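Local coordinates for protein SusD homolog (Bacteroides thetaiotaomicron VPI-5482, PDB 3FDH) that probably binds glycans at the cell surface as a SusD/RagB-family lipoprotein working with an outer-membrane transport partner, at residues Ser31-Asn36 / Ala328-Met333; Ala363-Ala368 / Thr394-Tyr399. All coordinates share one frame; numbering follows the deposited sequence.

How the contacts relate
Leaving the N terminus, the chain first forms helix 21-37, whose residues 31-36 wait almost three hundred residues for their partner, Ala328-Met333. Contact 1 thus closes a very long loop and sets the first helix of the model against the short strand 330-331 deep inside the molecule, its centre about 9 Å from that of the chain. The chain then runs through helix 335-348 into helix 354-379, where contact 2 opens; it closes a much shorter loop, on helix 393-410, nearer the outside. The two follow in series, neither nested nor crossed, with centres about 23 Å apart. They nevertheless meet: Leu331 CD1 lies 3.5 Å from Asn367 OD1, a packing contact that brings strand 330-331 against helix 354-379.

Contact 1. Residues Ser31-Asn36 / Ala328-Met333; sequences STAFSN and APTLLM
Thr330 is the first residue of 328-333 to meet the helix: its CG2 methyl packs 4.0 Å from Ala33 CB. The same methyl lies 3.8 Å from Ala33 O, so it touches both the side chain and the carbonyl of one helical residue. With CG2 anti to the backbone N (chi1 -67° places OG1 on the other branch, beside that N), the methyl is given to the helix while the hydroxyl is left for a hydrogen bond with Tyr243 OH. Leu331, next along, has its CB pointing away from the helix and packs instead on Gln237 and Ser428.

Strand 330-331 pairs antiparallel with strand 238-240 in a small two-stranded sheet, and at this point the regular pairing is interrupted by a classic beta bulge in which Leu332 and Met333 both face Ala238 and share backbone hydrogen bonds with it. The chain turns a corner at Leu332, whose CB is directed at the helix like that of Thr330.

Leu332 makes its contact through one branch. CD2 comes to 3.8 Å from Ala33 CA and 4.0 Å from Thr32 O, resting on the helix backbone, and is 4.1 Å from Ala33 CB. The small alanine lets strand and helix come close, with Ala33 CA 6.2 Å from Thr330 CA. Met115 of helix 106-127 touches both Leu332 and Thr32, while Thr32 OG1 turns back to hydrogen-bond Val28 O.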
ATOM      1  N   SER A  31     -11.354  -9.590   1.119  1.00 29.04           N
ATOM      2  CA  SER A  31     -11.052  -8.922   2.389  0.70 30.31           C
ATOM      3  C   SER A  31      -9.636  -8.364   2.454  1.00 30.05           C
ATOM      4  O   SER A  31      -9.422  -7.262   3.004  1.00 29.47           O
ATOM      5  CB  SER A  31     -11.355  -9.826   3.592  0.70 30.17           C
ATOM      6  OG  SER A  31     -10.452 -10.902   3.691  0.70 35.86           O
ATOM      7  N   THR A  32      -8.690  -9.090   1.872  1.00 28.18           N
ATOM      8  CA  THR A  32      -7.287  -8.653   1.863  1.00 29.14           C
ATOM      9  C   THR A  32      -7.125  -7.362   1.060  1.00 28.91           C
ATOM     10  O   THR A  32      -6.406  -6.443   1.468  1.00 32.32           O
ATOM     11  CB  THR A  32      -6.313  -9.766   1.426  1.00 29.38           C
ATOM     12  OG1 THR A  32      -6.439 -10.861   2.348  1.00 27.17           O
ATOM     13  CG2 THR A  32      -4.886  -9.258   1.460  1.00 28.83           C
ATOM     14  N   ALA A  33      -7.820  -7.285  -0.057  1.00 28.44           N
ATOM     15  CA  ALA A  33      -7.732  -6.098  -0.920  1.00 30.53           C
ATOM     16  C   ALA A  33      -8.522  -4.948  -0.333  1.00 31.15           C
ATOM     17  O   ALA A  33      -7.996  -3.900   0.040  1.00 30.53           O
ATOM     18  CB  ALA A  33      -8.220  -6.429  -2.318  1.00 30.17           C
ATOM     19  N   PHE A  34      -9.811  -5.188  -0.216  1.00 31.15           N
ATOM     20  CA  PHE A  34     -10.751  -4.140   0.193  1.00 30.38           C
ATOM     21  C   PHE A  34     -10.585  -3.575   1.613  1.00 29.42           C
ATOM     22  O   PHE A  34     -10.614  -2.352   1.808  1.00 30.83           O
ATOM     23  CB  PHE A  34     -12.196  -4.605   0.011  1.00 30.85           C
ATOM     24  CG  PHE A  34     -13.184  -3.503   0.190  1.00 32.77           C
ATOM     25  CD1 PHE A  34     -13.532  -2.693  -0.880  1.00 36.38           C
ATOM     26  CD2 PHE A  34     -13.743  -3.254   1.421  1.00 35.89           C
ATOM     27  CE1 PHE A  34     -14.439  -1.633  -0.718  1.00 38.47           C
ATOM     28  CE2 PHE A  34     -14.655  -2.201   1.593  1.00 37.64           C
ATOM     29  CZ  PHE A  34     -14.997  -1.395   0.508  1.00 35.24           C
ATOM     30  N   SER A  35     -10.443  -4.462   2.585  1.00 28.80           N
ATOM     31  CA  SER A  35     -10.410  -4.063   3.989  1.00 30.18           C
ATOM     32  C   SER A  35      -9.049  -3.980   4.660  1.00 29.65           C
ATOM     33  O   SER A  35      -8.827  -3.172   5.556  1.00 29.18           O
ATOM     34  CB  SER A  35     -11.254  -5.040   4.804  1.00 31.10           C
ATOM     35  OG  SER A  35     -12.611  -5.041   4.382  1.00 30.90           O
ATOM     36  N   ASN A  36      -8.159  -4.861   4.249  1.00 28.98           N
ATOM     37  CA  ASN A  36      -6.866  -5.006   4.872  1.00 29.80           C
ATOM     38  C   ASN A  36      -5.774  -4.132   4.322  1.00 30.19           C
ATOM     39  O   ASN A  36      -5.204  -3.337   5.058  1.00 29.67           O
ATOM     40  CB  ASN A  36      -6.445  -6.467   4.848  1.00 30.75           C
ATOM     41  CG  ASN A  36      -7.451  -7.351   5.563  1.00 29.16           C
ATOM     42  OD1 ASN A  36      -8.429  -6.842   6.149  1.00 28.75           O
ATOM     43  ND2 ASN A  36      -7.241  -8.653   5.514  1.00 26.93           N
ATOM     44  N   ALA A 328     -11.487   2.065  -9.804  1.00 29.35           N
ATOM     45  CA  ALA A 328     -10.062   1.784  -9.961  1.00 28.22           C
ATOM     46  C   ALA A 328      -9.717   0.504  -9.205  1.00 27.58           C
ATOM     47  O   ALA A 328     -10.201   0.292  -8.075  1.00 28.93           O
ATOM     48  CB  ALA A 328      -9.199   2.968  -9.439  1.00 28.42           C
ATOM     49  N   PRO A 329      -8.816  -0.331  -9.763  1.00 29.19           N
ATOM     50  CA  PRO A 329      -8.480  -1.537  -8.995  1.00 28.84           C
ATOM     51  C   PRO A 329      -7.656  -1.281  -7.766  1.00 28.97           C
ATOM     52  O   PRO A 329      -6.955  -0.296  -7.665  1.00 29.75           O
ATOM     53  CB  PRO A 329      -7.615  -2.370  -9.955  1.00 29.87           C
ATOM     54  CG  PRO A 329      -7.149  -1.387 -11.053  1.00 30.71           C
ATOM     55  CD  PRO A 329      -8.201  -0.306 -11.105  1.00 29.61           C
ATOM     56  N   THR A 330      -7.752  -2.219  -6.845  1.00 29.89           N
ATOM     57  CA  THR A 330      -6.911  -2.228  -5.678  1.00 27.84           C
ATOM     58  C   THR A 330      -5.694  -3.051  -6.059  1.00 28.79           C
ATOM     59  O   THR A 330      -5.794  -4.222  -6.426  1.00 27.62           O
ATOM     60  CB  THR A 330      -7.577  -2.831  -4.430  1.00 28.51           C
ATOM     61  OG1 THR A 330      -8.653  -1.990  -4.009  1.00 30.11           O
ATOM     62  CG2 THR A 330      -6.560  -2.972  -3.312  1.00 28.40           C
ATOM     63  N   LEU A 331      -4.543  -2.403  -5.984  1.00 28.86           N
ATOM     64  CA  LEU A 331      -3.267  -3.035  -6.341  1.00 29.67           C
ATOM     65  C   LEU A 331      -2.590  -3.617  -5.067  1.00 28.44           C
ATOM     66  O   LEU A 331      -2.057  -2.893  -4.212  1.00 31.92           O
ATOM     67  CB  LEU A 331      -2.370  -2.043  -7.112  1.00 25.58           C
ATOM     68  CG  LEU A 331      -2.972  -1.479  -8.399  1.00 27.98           C
ATOM     69  CD1 LEU A 331      -1.962  -0.534  -9.102  1.00 25.73           C
ATOM     70  CD2 LEU A 331      -3.459  -2.584  -9.272  1.00 27.66           C
ATOM     71  N   LEU A 332      -2.670  -4.947  -4.935  1.00 26.65           N
ATOM     72  CA  LEU A 332      -2.011  -5.671  -3.834  1.00 27.95           C
ATOM     73  C   LEU A 332      -0.518  -5.543  -4.046  1.00 29.21           C
ATOM     74  O   LEU A 332       0.255  -5.485  -3.092  1.00 30.83           O
ATOM     75  CB  LEU A 332      -2.445  -7.112  -3.699  1.00 27.70           C
ATOM     76  CG  LEU A 332      -3.869  -7.324  -3.174  1.00 29.73           C
ATOM     77  CD1 LEU A 332      -4.171  -8.835  -2.978  1.00 29.64           C
ATOM     78  CD2 LEU A 332      -4.108  -6.593  -1.862  1.00 33.08           C
HETATM   79  N   MSE A 333      -0.128  -5.483  -5.317  1.00 29.68           N
HETATM   80  CA  MSE A 333       1.259  -5.169  -5.641  1.00 28.97           C
HETATM   81  C   MSE A 333       1.340  -4.839  -7.096  1.00 29.30           C
HETATM   82  O   MSE A 333       0.943  -5.650  -7.954  1.00 27.99           O
HETATM   83  CB  MSE A 333       2.234  -6.280  -5.234  1.00 31.24           C
HETATM   84  CG  MSE A 333       3.704  -5.762  -5.239  1.00 31.16           C
HETATM   85 SE   MSE A 333       5.064  -7.147  -5.102  0.75 22.98          SE
HETATM   86  CE  MSE A 333       6.557  -6.026  -5.621  1.00 23.61           C
TER

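Contact 2. Residues Ala363-Ala368 / Thr394-Tyr399; sequences AGLLNA and TSAGKY
Tyr399 swings its ring carbon CG anti to the backbone N (chi1 161°), while Leu365 sets its own CG at chi1 -87° and, with chi2 at 160°, extends CD1 away from its CA, toward Ala396 and the tyrosine ring. CD1 is 3.9 Å from Tyr399 CD2 and approaches the ring obliquely, the two side chains crossing at about a right angle.

The same methyl also sits 3.8 Å from Ala396 CB, one helical turn before the tyrosine, so a single leucine branch touches two successive turns of helix 393-410. Farther back along the leucine, CB comes to 4.0 Å from Ala396 CB. It is here that the backbones run nearest, with 6.6 Å between Leu365 CA and Ala396 CA.

No hydrogen bond crosses between the segments, and the joint is entirely apolar and buried. Leu365 has further neighbours in Pro277, Arg278 and Ile391, the last from the chain just ahead of helix 393-410. Apolar packing of this kind between helices 354-379 and 393-410, a leucine branch fitted against an alanine and a tyrosine, is consistent with the largely helical, TPR-related fold of SusD-like proteins.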
ATOM      1  N   ALA A 363       5.136   3.430 -15.876  1.00 30.03           N
ATOM      2  CA  ALA A 363       4.027   2.593 -15.381  1.00 30.40           C
ATOM      3  C   ALA A 363       3.228   3.344 -14.314  1.00 29.57           C
ATOM      4  O   ALA A 363       2.016   3.260 -14.250  1.00 30.26           O
ATOM      5  CB  ALA A 363       4.530   1.252 -14.789  1.00 30.00           C
ATOM      6  N   GLY A 364       3.919   4.046 -13.435  1.00 27.89           N
ATOM      7  CA  GLY A 364       3.226   4.767 -12.344  1.00 29.99           C
ATOM      8  C   GLY A 364       2.309   5.850 -12.879  1.00 29.98           C
ATOM      9  O   GLY A 364       1.220   6.081 -12.373  1.00 29.14           O
ATOM     10  N   LEU A 365       2.791   6.521 -13.911  1.00 27.97           N
ATOM     11  CA  LEU A 365       2.033   7.584 -14.560  1.00 29.42           C
ATOM     12  C   LEU A 365       0.814   7.015 -15.276  1.00 31.11           C
ATOM     13  O   LEU A 365      -0.245   7.629 -15.294  1.00 31.32           O
ATOM     14  CB  LEU A 365       2.901   8.394 -15.546  1.00 28.55           C
ATOM     15  CG  LEU A 365       3.660   9.552 -14.889  1.00 23.42           C
ATOM     16  CD1 LEU A 365       4.874  10.061 -15.710  1.00 29.89           C
ATOM     17  CD2 LEU A 365       2.683  10.712 -14.596  1.00 19.01           C
ATOM     18  N   LEU A 366       0.973   5.846 -15.881  1.00 30.30           N
ATOM     19  CA  LEU A 366      -0.133   5.245 -16.675  1.00 30.51           C
ATOM     20  C   LEU A 366      -1.217   4.743 -15.705  1.00 30.54           C
ATOM     21  O   LEU A 366      -2.410   4.823 -15.993  1.00 29.63           O
ATOM     22  CB  LEU A 366       0.362   4.151 -17.642  1.00 29.81           C
ATOM     23  CG  LEU A 366       1.237   4.624 -18.786  1.00 33.83           C
ATOM     24  CD1 LEU A 366       1.564   3.471 -19.763  1.00 34.24           C
ATOM     25  CD2 LEU A 366       0.515   5.726 -19.523  1.00 32.82           C
ATOM     26  N   ASN A 367      -0.801   4.341 -14.510  1.00 28.53           N
ATOM     27  CA  ASN A 367      -1.750   3.844 -13.516  1.00 30.63           C
ATOM     28  C   ASN A 367      -2.520   5.042 -12.954  1.00 31.17           C
ATOM     29  O   ASN A 367      -3.701   4.969 -12.666  1.00 30.08           O
ATOM     30  CB  ASN A 367      -1.031   3.104 -12.390  1.00 29.39           C
ATOM     31  CG  ASN A 367      -1.956   2.665 -11.293  1.00 32.44           C
ATOM     32  OD1 ASN A 367      -2.885   1.878 -11.514  1.00 30.30           O
ATOM     33  ND2 ASN A 367      -1.722   3.196 -10.085  1.00 25.04           N
ATOM     34  N   ALA A 368      -1.794   6.142 -12.806  1.00 30.06           N
ATOM     35  CA  ALA A 368      -2.364   7.395 -12.320  1.00 30.66           C
ATOM     36  C   ALA A 368      -3.415   7.892 -13.285  1.00 29.31           C
ATOM     37  O   ALA A 368      -4.511   8.295 -12.911  1.00 27.76           O
ATOM     38  CB  ALA A 368      -1.263   8.451 -12.164  1.00 29.74           C
ATOM     39  N   THR A 394       3.918   7.647 -24.324  1.00 29.84           N
ATOM     40  CA  THR A 394       4.845   8.558 -25.035  1.00 29.76           C
ATOM     41  C   THR A 394       5.119   9.810 -24.220  1.00 28.78           C
ATOM     42  O   THR A 394       6.261  10.272 -24.091  1.00 27.97           O
ATOM     43  CB  THR A 394       4.310   9.023 -26.405  1.00 30.78           C
ATOM     44  OG1 THR A 394       4.159   7.912 -27.298  1.00 30.33           O
ATOM     45  CG2 THR A 394       5.257  10.048 -27.083  1.00 31.84           C
ATOM     46  N   SER A 395       4.049  10.392 -23.720  1.00 29.11           N
ATOM     47  CA  SER A 395       4.167  11.648 -22.986  1.00 28.88           C
ATOM     48  C   SER A 395       4.918  11.413 -21.695  1.00 29.84           C
ATOM     49  O   SER A 395       5.721  12.250 -21.285  1.00 29.27           O
ATOM     50  CB  SER A 395       2.803  12.298 -22.714  1.00 30.39           C
ATOM     51  OG  SER A 395       2.078  11.602 -21.718  1.00 29.21           O
ATOM     52  N   ALA A 396       4.659  10.265 -21.073  1.00 31.52           N
ATOM     53  CA  ALA A 396       5.276   9.900 -19.816  1.00 30.77           C
ATOM     54  C   ALA A 396       6.770   9.681 -19.993  1.00 31.62           C
ATOM     55  O   ALA A 396       7.567  10.063 -19.138  1.00 32.79           O
ATOM     56  CB  ALA A 396       4.633   8.626 -19.179  1.00 29.96           C
ATOM     57  N   GLY A 397       7.106   8.974 -21.064  1.00 29.84           N
ATOM     58  CA  GLY A 397       8.504   8.670 -21.420  1.00 29.36           C
ATOM     59  C   GLY A 397       9.304   9.932 -21.664  1.00 30.19           C
ATOM     60  O   GLY A 397      10.467  10.050 -21.254  1.00 29.98           O
ATOM     61  N   LYS A 398       8.658  10.891 -22.311  1.00 30.21           N
ATOM     62  CA  LYS A 398       9.295  12.169 -22.646  1.00 31.36           C
ATOM     63  C   LYS A 398       9.521  12.996 -21.406  1.00 32.47           C
ATOM     64  O   LYS A 398      10.499  13.746 -21.294  1.00 33.85           O
ATOM     65  CB  LYS A 398       8.455  12.968 -23.633  1.00 32.65           C
ATOM     66  CG  LYS A 398       8.972  14.386 -23.825  1.00 38.11           C
ATOM     67  CD  LYS A 398       8.265  15.103 -24.944  1.00 41.08           C
ATOM     68  CE  LYS A 398       8.647  16.587 -24.956  1.00 43.86           C
ATOM     69  NZ  LYS A 398      10.125  16.797 -25.032  1.00 47.08           N
ATOM     70  N   TYR A 399       8.592  12.845 -20.474  1.00 31.33           N
ATOM     71  CA  TYR A 399       8.668  13.559 -19.207  1.00 30.26           C
ATOM     72  C   TYR A 399       9.849  12.982 -18.437  1.00 31.01           C
ATOM     73  O   TYR A 399      10.642  13.686 -17.790  1.00 29.68           O
ATOM     74  CB  TYR A 399       7.375  13.407 -18.389  1.00 30.02           C
ATOM     75  CG  TYR A 399       7.633  13.729 -16.975  1.00 30.26           C
ATOM     76  CD1 TYR A 399       7.833  15.033 -16.587  1.00 28.93           C
ATOM     77  CD2 TYR A 399       7.710  12.728 -16.011  1.00 31.58           C
ATOM     78  CE1 TYR A 399       8.094  15.331 -15.277  1.00 25.56           C
ATOM     79  CE2 TYR A 399       7.982  13.026 -14.734  1.00 33.32           C
ATOM     80  CZ  TYR A 399       8.175  14.331 -14.371  1.00 30.93           C
ATOM     81  OH  TYR A 399       8.443  14.651 -13.062  1.00 27.83           O
TER